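Local coordinates for protein suppressor of RNA silencing p3 (Rice hoja blanca virus, PDB 3AJF) that suppresses RNA-mediated gene silencing in the infected host, presumably by binding double-stranded RNA; this piece is its helical domain, and the protein is a homodimer, at residues A[13-17]-A[18-22]; A[50-53]-A[54-58]; A[67-70]-A[71-75]. All coordinates share one frame; numbering follows the deposited sequence.

Interaction 1: A[13-17]-A[18-22]; sequences LPIPI and DLLSL
Ile15 reaches forward onto Leu20, its branch methyl CG2 lying 3.9 Å from Leu20 CG. With CG1 beside the backbone N of Ile15 (chi1 -55°), the CG2 methyl is left anti to that N, on the helix side of the chain. Leu19 joins more loosely, its CD2 near the same methyl and its CB 4.3 Å from CD of the Pro16 ring. Ile15 and Leu19 are buried and Leu20 is partly exposed, which fits apolar side chains that pack on each other and on helix 74-85, where Pro76 touches Pro16 and Leu19, and Leu80 touches Leu20.

Pro16 holds the N-cap position of helix 17-30. Having no N-H to donate, proline costs nothing at a helix start, and its carbonyl still serves the first turn.

The polar contacts are all to backbone carbonyls. Leu19 N donates to Pro16 O at 3.0 Å, a three-residue link closing the first turn; Leu20 N adds a weak bond of 3.5 Å to the same Pro16 O. One residue on, Ser21 N bonds Ile17 O at 3.1 Å, an i to i+4 bond with an angle of 158° at the hydrogen.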
loop_
_atom_site.group_PDB
_atom_site.type_symbol
_atom_site.label_atom_id
_atom_site.label_comp_id
_atom_site.label_asym_id
_atom_site.label_seq_id
_atom_site.Cartn_x
_atom_site.Cartn_y
_atom_site.Cartn_z
ATOM N N LEU A 13 3.188 12.575 11.305
ATOM C CA LEU A 13 2.064 13.257 10.685
ATOM C C LEU A 13 0.797 12.841 11.426
ATOM O O LEU A 13 0.554 11.639 11.589
ATOM C CB LEU A 13 1.932 12.848 9.210
ATOM C CG LEU A 13 3.117 12.951 8.239
ATOM C CD1 LEU A 13 2.784 12.278 6.884
ATOM C CD2 LEU A 13 3.562 14.394 8.015
ATOM N N PRO A 14 -0.003 13.819 11.873
ATOM C CA PRO A 14 -1.272 13.573 12.557
ATOM C C PRO A 14 -2.273 12.790 11.705
ATOM O O PRO A 14 -2.496 13.112 10.533
ATOM C CB PRO A 14 -1.803 14.975 12.828
ATOM C CG PRO A 14 -0.551 15.839 12.890
ATOM C CD PRO A 14 0.308 15.261 11.801
ATOM N N ILE A 15 -2.852 11.752 12.300
ATOM C CA ILE A 15 -3.837 10.919 11.631
ATOM C C ILE A 15 -5.137 11.203 12.321
ATOM O O ILE A 15 -5.308 10.778 13.448
ATOM C CB ILE A 15 -3.538 9.430 11.852
ATOM C CG1 ILE A 15 -2.140 9.107 11.413
ATOM C CG2 ILE A 15 -4.597 8.513 11.165
ATOM C CD1 ILE A 15 -1.550 8.151 12.329
ATOM N N PRO A 16 -6.081 11.884 11.644
ATOM C CA PRO A 16 -7.338 12.181 12.321
ATOM C C PRO A 16 -8.082 10.907 12.727
ATOM O O PRO A 16 -8.104 9.916 11.984
ATOM C CB PRO A 16 -8.127 12.990 11.277
ATOM C CG PRO A 16 -7.121 13.454 10.311
ATOM C CD PRO A 16 -6.066 12.397 10.265
ATOM N N ILE A 17 -8.641 10.924 13.928
ATOM C CA ILE A 17 -9.296 9.734 14.511
ATOM C C ILE A 17 -10.528 9.249 13.701
ATOM O O ILE A 17 -10.775 8.025 13.572
ATOM C CB ILE A 17 -9.592 9.954 16.045
ATOM C CG1 ILE A 17 -9.984 8.641 16.744
ATOM C CG2 ILE A 17 -10.634 11.037 16.251
ATOM C CD1 ILE A 17 -8.803 7.695 17.015
ATOM N N ASP A 18 -11.251 10.200 13.105
ATOM C CA ASP A 18 -12.364 9.881 12.224
ATOM C C ASP A 18 -11.912 9.210 10.936
ATOM O O ASP A 18 -12.718 8.504 10.308
ATOM C CB ASP A 18 -13.185 11.115 11.902
ATOM C CG ASP A 18 -13.934 11.682 13.145
ATOM O OD1 ASP A 18 -14.080 10.969 14.170
ATOM O OD2 ASP A 18 -14.403 12.834 13.070
ATOM N N LEU A 19 -10.644 9.429 10.543
ATOM C CA LEU A 19 -10.087 8.729 9.385
ATOM C C LEU A 19 -9.943 7.245 9.689
ATOM O O LEU A 19 -10.288 6.400 8.859
ATOM C CB LEU A 19 -8.735 9.318 8.926
ATOM C CG LEU A 19 -7.974 8.504 7.840
ATOM C CD1 LEU A 19 -8.827 8.225 6.552
ATOM C CD2 LEU A 19 -6.711 9.185 7.440
ATOM N N LEU A 20 -9.415 6.918 10.862
ATOM C CA LEU A 20 -9.313 5.504 11.250
ATOM C C LEU A 20 -10.682 4.835 11.346
ATOM O O LEU A 20 -10.834 3.669 10.965
ATOM C CB LEU A 20 -8.507 5.322 12.543
ATOM C CG LEU A 20 -7.004 5.680 12.489
ATOM C CD1 LEU A 20 -6.382 5.620 13.902
ATOM C CD2 LEU A 20 -6.233 4.787 11.531
ATOM N N SER A 21 -11.677 5.565 11.844
ATOM C CA SER A 21 -13.044 5.054 11.898
ATOM C C SER A 21 -13.624 4.831 10.521
ATOM O O SER A 21 -14.314 3.822 10.289
ATOM C CB SER A 21 -13.962 6.040 12.626
ATOM O OG SER A 21 -13.534 6.167 13.955
ATOM N N LEU A 22 -13.420 5.805 9.632
ATOM C CA LEU A 22 -13.938 5.699 8.267
ATOM C C LEU A 22 -13.305 4.504 7.523
ATOM O O LEU A 22 -14.018 3.757 6.834
ATOM C CB LEU A 22 -13.676 6.999 7.502
ATOM C CG LEU A 22 -14.093 7.020 6.028
ATOM C CD1 LEU A 22 -15.643 6.865 5.883
ATOM C CD2 LEU A 22 -13.547 8.263 5.339
#

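Interaction 2: A[50-53]-A[54-58]. With SO4 (sulfate ion), chain E.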
loop_
_atom_site.group_PDB
_atom_site.type_symbol
_atom_site.label_atom_id
_atom_site.label_comp_id
_atom_site.label_asym_id
_atom_site.label_seq_id
_atom_site.Cartn_x
_atom_site.Cartn_y
_atom_site.Cartn_z
ATOM N N GLU A 50 -2.248 -12.207 4.107
ATOM C CA GLU A 50 -3.562 -12.037 3.443
ATOM C C GLU A 50 -4.420 -10.929 4.097
ATOM O O GLU A 50 -5.012 -10.127 3.390
ATOM C CB GLU A 50 -4.346 -13.358 3.320
ATOM C CG GLU A 50 -5.862 -13.200 2.927
ATOM C CD GLU A 50 -6.146 -12.672 1.482
ATOM O OE1 GLU A 50 -5.407 -11.793 0.959
ATOM O OE2 GLU A 50 -7.165 -13.112 0.871
ATOM N N ASN A 51 -4.496 -10.887 5.426
ATOM C CA ASN A 51 -5.258 -9.846 6.104
ATOM C C ASN A 51 -4.678 -8.465 5.857
ATOM O O ASN A 51 -5.423 -7.484 5.688
ATOM C CB ASN A 51 -5.326 -10.096 7.602
ATOM C CG ASN A 51 -6.207 -11.331 7.967
ATOM O OD1 ASN A 51 -6.917 -11.877 7.128
ATOM N ND2 ASN A 51 -6.136 -11.756 9.224
ATOM N N LEU A 52 -3.351 -8.372 5.863
ATOM C CA LEU A 52 -2.695 -7.090 5.579
ATOM C C LEU A 52 -2.996 -6.649 4.134
ATOM O O LEU A 52 -3.208 -5.497 3.886
ATOM C CB LEU A 52 -1.173 -7.155 5.814
ATOM C CG LEU A 52 -0.366 -5.880 5.460
ATOM C CD1 LEU A 52 -0.768 -4.669 6.330
ATOM C CD2 LEU A 52 1.141 -6.124 5.560
ATOM N N SER A 53 -2.991 -7.590 3.190
ATOM C CA SER A 53 -3.320 -7.315 1.789
ATOM C C SER A 53 -4.696 -6.688 1.647
ATOM O O SER A 53 -4.871 -5.685 0.929
ATOM C CB SER A 53 -3.290 -8.606 0.969
ATOM O OG SER A 53 -3.767 -8.346 -0.336
ATOM N N VAL A 54 -5.675 -7.277 2.326
ATOM C CA VAL A 54 -7.049 -6.781 2.329
ATOM C C VAL A 54 -7.167 -5.360 2.975
ATOM O O VAL A 54 -7.814 -4.454 2.417
ATOM C CB VAL A 54 -7.930 -7.812 3.037
ATOM C CG1 VAL A 54 -9.269 -7.242 3.374
ATOM C CG2 VAL A 54 -8.087 -9.083 2.163
ATOM N N PHE A 55 -6.534 -5.174 4.131
ATOM C CA PHE A 55 -6.419 -3.871 4.827
ATOM C C PHE A 55 -5.849 -2.797 3.899
ATOM O O PHE A 55 -6.447 -1.727 3.729
ATOM C CB PHE A 55 -5.505 -4.111 6.026
ATOM C CG PHE A 55 -5.148 -2.900 6.867
ATOM C CD1 PHE A 55 -5.955 -2.504 7.936
ATOM C CD2 PHE A 55 -3.893 -2.255 6.695
ATOM C CE1 PHE A 55 -5.572 -1.414 8.788
ATOM C CE2 PHE A 55 -3.504 -1.173 7.533
ATOM C CZ PHE A 55 -4.330 -0.761 8.570
ATOM N N LEU A 56 -4.708 -3.088 3.264
ATOM C CA LEU A 56 -4.095 -2.113 2.340
ATOM C C LEU A 56 -4.943 -1.834 1.094
ATOM O O LEU A 56 -5.013 -0.686 0.619
ATOM C CB LEU A 56 -2.686 -2.547 1.917
ATOM C CG LEU A 56 -1.634 -2.667 3.039
ATOM C CD1 LEU A 56 -0.440 -3.400 2.464
ATOM C CD2 LEU A 56 -1.213 -1.347 3.553
ATOM N N LYS A 57 -5.563 -2.880 0.547
ATOM C CA LYS A 57 -6.386 -2.721 -0.644
ATOM C C LYS A 57 -7.608 -1.827 -0.411
ATOM O O LYS A 57 -8.010 -1.077 -1.316
ATOM C CB LYS A 57 -6.819 -4.078 -1.185
ATOM C CG LYS A 57 -5.741 -4.761 -1.959
ATOM C CD LYS A 57 -5.912 -6.266 -1.886
ATOM C CE LYS A 57 -6.701 -6.849 -3.011
ATOM N NZ LYS A 57 -7.070 -8.256 -2.571
ATOM N N SER A 58 -8.189 -1.884 0.785
ATOM C CA SER A 58 -9.285 -0.949 1.136
ATOM C C SER A 58 -8.802 0.506 1.194
ATOM O O SER A 58 -9.486 1.420 0.689
ATOM C CB SER A 58 -9.981 -1.324 2.450
ATOM O OG SER A 58 -11.047 -2.238 2.252
HETATM S S SO4 E . -10.594 -6.833 -1.933
HETATM O O1 SO4 E . -9.673 -7.707 -1.215
HETATM O O2 SO4 E . -10.937 -5.646 -1.158
HETATM O O3 SO4 E . -11.769 -7.624 -2.256
HETATM O O4 SO4 E . -9.997 -6.370 -3.178
#
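Leu52 CG lies anti to its backbone N (chi1 176°) and Leu56 CG anti to its carbonyl carbon (chi1 -62°), a combination that brings the ends of the two side chains together one helical turn apart. Leu52 CG then meets Leu56 CD1 at 3.9 Å, and Leu52 CD1 reaches Phe55 CD2 at 4.0 Å. Bulky apolar residues fit this buried flank: Phe88 packs on both leucines, while Phe55 continues inward to Phe23 and meets Tyr84 edge-to-face.

On another flank the character changes. The Lys57 chain is bent midway, and its aliphatic part folds along the preceding turn, CD coming within 3.4 Å of Ser53 OG. The small serine fits where the second subunit comes close, with Ser64 of that subunit packed on it. From here the lysine chain leads outward, and Lys57 NZ donates to sulfate O1 at 3.0 Å. The sulfate, probably taken from the crystallisation liquor, also lies 4.0 Å by its O1 from Val54 CG2, so a methyl flanks the anion beside the ammonium group. Val54 CG2 in turn sits 4.0 Å from Glu50 OE1. That carboxylate oxygen is 5.3 Å from Lys57 NZ, too far for contact but near enough that the opposite charges may attract weakly.

Four backbone bonds run beneath these side chains, among them Leu56 N to Leu52 O at 2.9 Å. The i to i+4 bonding, with an apolar flank on the core and a more polar one carrying Glu50, Ser53 and Lys57 near the second subunit and the sulfate, marks an amphipathic alpha-helix, here helix 49-64 of a helical domain.

Interaction 3: A[67-70]-A[71-75]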
loop_
_atom_site.group_PDB
_atom_site.type_symbol
_atom_site.label_atom_id
_atom_site.label_comp_id
_atom_site.label_asym_id
_atom_site.label_seq_id
_atom_site.Cartn_x
_atom_site.Cartn_y
_atom_site.Cartn_z
ATOM N N ARG A 67 -14.420 9.351 -4.515
ATOM C CA ARG A 67 -14.441 10.756 -4.870
ATOM C C ARG A 67 -14.681 11.723 -3.723
ATOM O O ARG A 67 -14.326 12.901 -3.848
ATOM C CB ARG A 67 -15.508 11.014 -5.926
ATOM C CG ARG A 67 -15.135 10.537 -7.300
ATOM C CD ARG A 67 -16.055 11.214 -8.287
ATOM N NE ARG A 67 -16.192 10.455 -9.518
ATOM C CZ ARG A 67 -17.142 10.678 -10.423
ATOM N NH1 ARG A 67 -18.038 11.643 -10.222
ATOM N NH2 ARG A 67 -17.196 9.939 -11.527
ATOM N N ASP A 68 -15.309 11.277 -2.635
ATOM C CA ASP A 68 -15.647 12.211 -1.556
ATOM C C ASP A 68 -14.778 12.017 -0.318
ATOM O O ASP A 68 -15.196 12.348 0.797
ATOM C CB ASP A 68 -17.155 12.137 -1.203
ATOM C CG ASP A 68 -17.573 10.764 -0.702
ATOM O OD1 ASP A 68 -16.809 9.794 -0.903
ATOM O OD2 ASP A 68 -18.668 10.632 -0.113
ATOM N N LEU A 69 -13.578 11.471 -0.493
ATOM C CA LEU A 69 -12.638 11.374 0.633
ATOM C C LEU A 69 -12.248 12.808 0.994
ATOM O O LEU A 69 -11.831 13.556 0.113
ATOM C CB LEU A 69 -11.396 10.565 0.232
ATOM C CG LEU A 69 -10.362 10.270 1.323
ATOM C CD1 LEU A 69 -10.929 9.235 2.311
ATOM C CD2 LEU A 69 -9.018 9.814 0.722
ATOM N N PRO A 70 -12.428 13.225 2.263
ATOM C CA PRO A 70 -11.987 14.593 2.574
ATOM C C PRO A 70 -10.518 14.885 2.162
ATOM O O PRO A 70 -9.638 14.028 2.287
ATOM C CB PRO A 70 -12.157 14.669 4.092
ATOM C CG PRO A 70 -13.270 13.722 4.392
ATOM C CD PRO A 70 -13.034 12.562 3.432
ATOM N N GLY A 71 -10.270 16.080 1.635
ATOM C CA GLY A 71 -8.939 16.465 1.160
ATOM C C GLY A 71 -7.845 16.301 2.213
ATOM O O GLY A 71 -6.749 15.844 1.915
ATOM N N HIS A 72 -8.146 16.650 3.457
ATOM C CA HIS A 72 -7.143 16.555 4.516
ATOM C C HIS A 72 -6.885 15.124 4.993
ATOM O O HIS A 72 -6.021 14.899 5.816
ATOM C CB HIS A 72 -7.458 17.506 5.679
ATOM C CG HIS A 72 -8.676 17.135 6.467
ATOM N ND1 HIS A 72 -9.952 17.207 5.946
ATOM C CD2 HIS A 72 -8.816 16.722 7.751
ATOM C CE1 HIS A 72 -10.821 16.821 6.863
ATOM N NE2 HIS A 72 -10.160 16.532 7.969
ATOM N N TYR A 73 -7.632 14.162 4.459
ATOM C CA TYR A 73 -7.406 12.766 4.779
ATOM C C TYR A 73 -6.362 12.154 3.858
ATOM O O TYR A 73 -5.828 11.099 4.178
ATOM C CB TYR A 73 -8.721 11.964 4.705
ATOM C CG TYR A 73 -9.664 12.124 5.902
ATOM C CD1 TYR A 73 -9.471 13.129 6.873
ATOM C CD2 TYR A 73 -10.758 11.279 6.049
ATOM C CE1 TYR A 73 -10.324 13.252 7.965
ATOM C CE2 TYR A 73 -11.622 11.407 7.133
ATOM C CZ TYR A 73 -11.394 12.388 8.073
ATOM O OH TYR A 73 -12.260 12.497 9.120
ATOM N N ARG A 74 -6.031 12.825 2.743
ATOM C CA ARG A 74 -5.182 12.158 1.745
ATOM C C ARG A 74 -3.772 11.837 2.242
ATOM O O ARG A 74 -3.253 10.740 1.983
ATOM C CB ARG A 74 -5.132 12.906 0.392
ATOM C CG ARG A 74 -6.497 13.092 -0.301
ATOM C CD ARG A 74 -6.308 13.472 -1.768
ATOM N NE ARG A 74 -5.846 12.311 -2.526
ATOM C CZ ARG A 74 -6.611 11.295 -2.914
ATOM N NH1 ARG A 74 -7.918 11.316 -2.704
ATOM N NH2 ARG A 74 -6.075 10.271 -3.569
ATOM N N LEU A 75 -3.161 12.791 2.928
ATOM C CA LEU A 75 -1.771 12.639 3.374
ATOM C C LEU A 75 -1.647 11.588 4.494
ATOM O O LEU A 75 -0.797 10.687 4.404
ATOM C CB LEU A 75 -1.166 13.993 3.782
ATOM C CG LEU A 75 0.283 14.011 4.296
ATOM C CD1 LEU A 75 1.219 13.283 3.324
ATOM C CD2 LEU A 75 0.768 15.433 4.543
HETATM O O HOH W 1 -9.729 13.417 -1.974
#
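Pro70 lays its ring over one face of the Tyr73 ring, and with Leu69 these two residues carry the contact. Pro70 CG stands 4.0 Å from the centroid of the Tyr73 ring and 18° off its normal, a CH-pi contact displaced toward the rim; Pro70 CD adds a 3.7 Å approach to Tyr73 CD2. Proline suits the place because its compact, restrained ring presents C-H groups to the aromatic face. On Tyr73, CG is anti to the carbonyl carbon (chi1 -78°), which swings the ring back over the proline three residues earlier. The same pair is tied through the backbone, where Tyr73 N donates to Pro70 O at 3.0 Å and closes a tight turn into helix 74-85.

Leu69 comes from another direction. Its CG lies 4.1 Å from Tyr73 CB, its CD1 is placed near the plane of the tyrosine ring at the edge, and its CD2 reaches 3.9 Å from Arg74 NH1. Leu22, Met62 and Leu63 also pack on this leucine, as befits a branched apolar residue in a buried position.

Arg74 is joined to Leu69 by water 1, which donates to Leu69 O at 3.0 Å and accepts from Arg74 NH1 at the edge of the guanidinium, in its plane. Arg74 NH2 is bonded to Leu63 O and also to Phe88 O of the second subunit, and NE weakly to Val89 O of that subunit. The buried guanidinium thus spends several of its N-H groups on carbonyls and water, which probably compensates its loss of solvent and probably also restrains its rotation at the boundary between the two chains.

Overall arrangement
Along the chain the three contacts follow in series: interaction 1 runs from strand 13-14 into helix 17-30, interaction 2 lies within helix 49-64, and interaction 3 joins the loop after it to helix 74-85. Interactions 1 and 3 lie with centres about 11 Å apart and touch: Tyr73 packs on Pro16, Asp18 and Leu19, so the start of the first helix rests against the turn that leads into the last. Interaction 2 is remote, with centres about 18 Å from interaction 1 and about 20 Å from interaction 3, and it falls across the chain's centre from interaction 1. Interactions 2 and 3 both meet the second subunit, so helix 49-64 and the start of helix 74-85 both contribute to the dimer contact.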